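Local coordinates for protein probable hydrogenase maturation factor HypB (Methanocaldococcus jannaschii, PDB 2HF9) that probably hydrolyses GTP slowly to support nickel insertion during maturation of [NiFe] hydrogenases, and binds zinc and magnesium, at residues A[29-32]-A[33-37]. Residues are numbered along the deposited sequence; the frame is centred on the assembly and turned at random.
Sequences NRKL and LNKHG
A Schellman motif closes helix 18-35 just ahead of strand 39-45 of the parallel sheet in this P-loop GTPase. L33 N donates a hydrogen bond to N29 O and N34 N to R30 O (2.8 Å). The final i to i+4 hydrogen bond, from H36 N to L32 O, is weak at 3.3 Å. G37, with its positive phi of 65°, is the C-prime residue: its N reaches N34 O weakly, and V38 N turns back to L33 O. On the buried face L33 CG lies anti to its own carbonyl carbon (chi1 -66°), which brings CG to 3.2 Å from N29 O while the side chain packs on L111 of helix 104-111 and on V38. Replacing L33 with an alanine would probably open a gap between these two helices and deprive L111 of a packing partner. N29 ND2 is held by L138 O and A104 O, N34 OD1 by H141, and H36 ND1 by D117. On the exposed face the bent chains of K31 and K35 cross at about a right angle, their CD atoms 3.7 Å apart. At the helix end L32 CD1 meets the H36 ring edge in plane, 3.8 Å from CD2.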
loop_
_atom_site.group_PDB
_atom_site.type_symbol
_atom_site.label_atom_id
_atom_site.label_comp_id
_atom_site.label_asym_id
_atom_site.label_seq_id
_atom_site.Cartn_x
_atom_site.Cartn_y
_atom_site.Cartn_z
ATOM N N ASN A 29 9.933 2.148 25.408
ATOM C CA ASN A 29 10.317 3.187 24.452
ATOM C C ASN A 29 9.750 4.550 24.844
ATOM O O ASN A 29 10.479 5.540 24.846
ATOM C CB ASN A 29 9.863 2.836 23.027
ATOM C CG ASN A 29 10.587 1.627 22.445
ATOM O OD1 ASN A 29 11.568 1.127 23.007
ATOM N ND2 ASN A 29 10.098 1.154 21.298
ATOM N N ARG A 30 8.453 4.590 25.171
ATOM C CA ARG A 30 7.783 5.832 25.580
ATOM C C ARG A 30 8.399 6.423 26.844
ATOM O O ARG A 30 8.622 7.629 26.922
ATOM C CB ARG A 30 6.279 5.621 25.785
ATOM C CG ARG A 30 5.406 6.186 24.666
ATOM C CD ARG A 30 3.916 5.985 24.930
ATOM N NE ARG A 30 3.586 4.573 25.133
ATOM C CZ ARG A 30 3.274 3.718 24.162
ATOM N NH1 ARG A 30 3.226 4.118 22.897
ATOM N NH2 ARG A 30 3.000 2.459 24.461
ATOM N N LYS A 31 8.679 5.562 27.820
ATOM C CA LYS A 31 9.341 5.977 29.052
ATOM C C LYS A 31 10.731 6.562 28.778
ATOM O O LYS A 31 11.081 7.613 29.321
ATOM C CB LYS A 31 9.362 4.812 30.067
ATOM C CG LYS A 31 10.276 4.940 31.314
ATOM C CD LYS A 31 10.405 6.350 31.921
ATOM C CE LYS A 31 9.078 7.054 32.157
ATOM N NZ LYS A 31 9.233 8.515 31.900
ATOM N N LEU A 32 11.503 5.904 27.913
ATOM C CA LEU A 32 12.828 6.397 27.533
ATOM C C LEU A 32 12.738 7.766 26.855
ATOM O O LEU A 32 13.523 8.669 27.154
ATOM C CB LEU A 32 13.555 5.390 26.630
ATOM C CG LEU A 32 14.923 5.785 26.052
ATOM C CD1 LEU A 32 15.993 5.912 27.136
ATOM C CD2 LEU A 32 15.365 4.798 24.971
ATOM N N LEU A 33 11.777 7.907 25.946
ATOM C CA LEU A 33 11.552 9.170 25.247
ATOM C C LEU A 33 11.138 10.286 26.212
ATOM O O LEU A 33 11.688 11.390 26.152
ATOM C CB LEU A 33 10.512 8.994 24.136
ATOM C CG LEU A 33 10.911 8.090 22.961
ATOM C CD1 LEU A 33 9.682 7.680 22.177
ATOM C CD2 LEU A 33 11.938 8.745 22.048
ATOM N N ASN A 34 10.191 9.983 27.104
ATOM C CA ASN A 34 9.719 10.940 28.119
ATOM C C ASN A 34 10.827 11.405 29.061
ATOM O O ASN A 34 10.867 12.571 29.464
ATOM C CB ASN A 34 8.559 10.354 28.931
ATOM C CG ASN A 34 7.267 10.262 28.133
ATOM O OD1 ASN A 34 7.046 11.024 27.193
ATOM N ND2 ASN A 34 6.404 9.326 28.514
ATOM N N LYS A 35 11.716 10.476 29.394
ATOM C CA LYS A 35 12.877 10.717 30.242
ATOM C C LYS A 35 13.789 11.775 29.625
ATOM O O LYS A 35 14.374 12.595 30.335
ATOM C CB LYS A 35 13.642 9.404 30.400
ATOM C CG LYS A 35 14.068 9.045 31.812
ATOM C CD LYS A 35 13.931 7.527 32.052
ATOM C CE LYS A 35 14.567 6.693 30.926
ATOM N NZ LYS A 35 13.898 5.361 30.718
ATOM N N HIS A 36 13.888 11.755 28.296
ATOM C CA HIS A 36 14.735 12.687 27.559
ATOM C C HIS A 36 13.963 13.818 26.875
ATOM O O HIS A 36 14.537 14.571 26.086
ATOM C CB HIS A 36 15.597 11.930 26.550
ATOM C CG HIS A 36 16.556 10.973 27.182
ATOM N ND1 HIS A 36 17.741 11.380 27.758
ATOM C CD2 HIS A 36 16.503 9.630 27.341
ATOM C CE1 HIS A 36 18.379 10.328 28.239
ATOM N NE2 HIS A 36 17.647 9.254 28.002
ATOM N N GLY A 37 12.670 13.925 27.177
ATOM C CA GLY A 37 11.834 15.016 26.680
ATOM C C GLY A 37 11.658 14.987 25.174
ATOM O O GLY A 37 11.681 16.029 24.517
#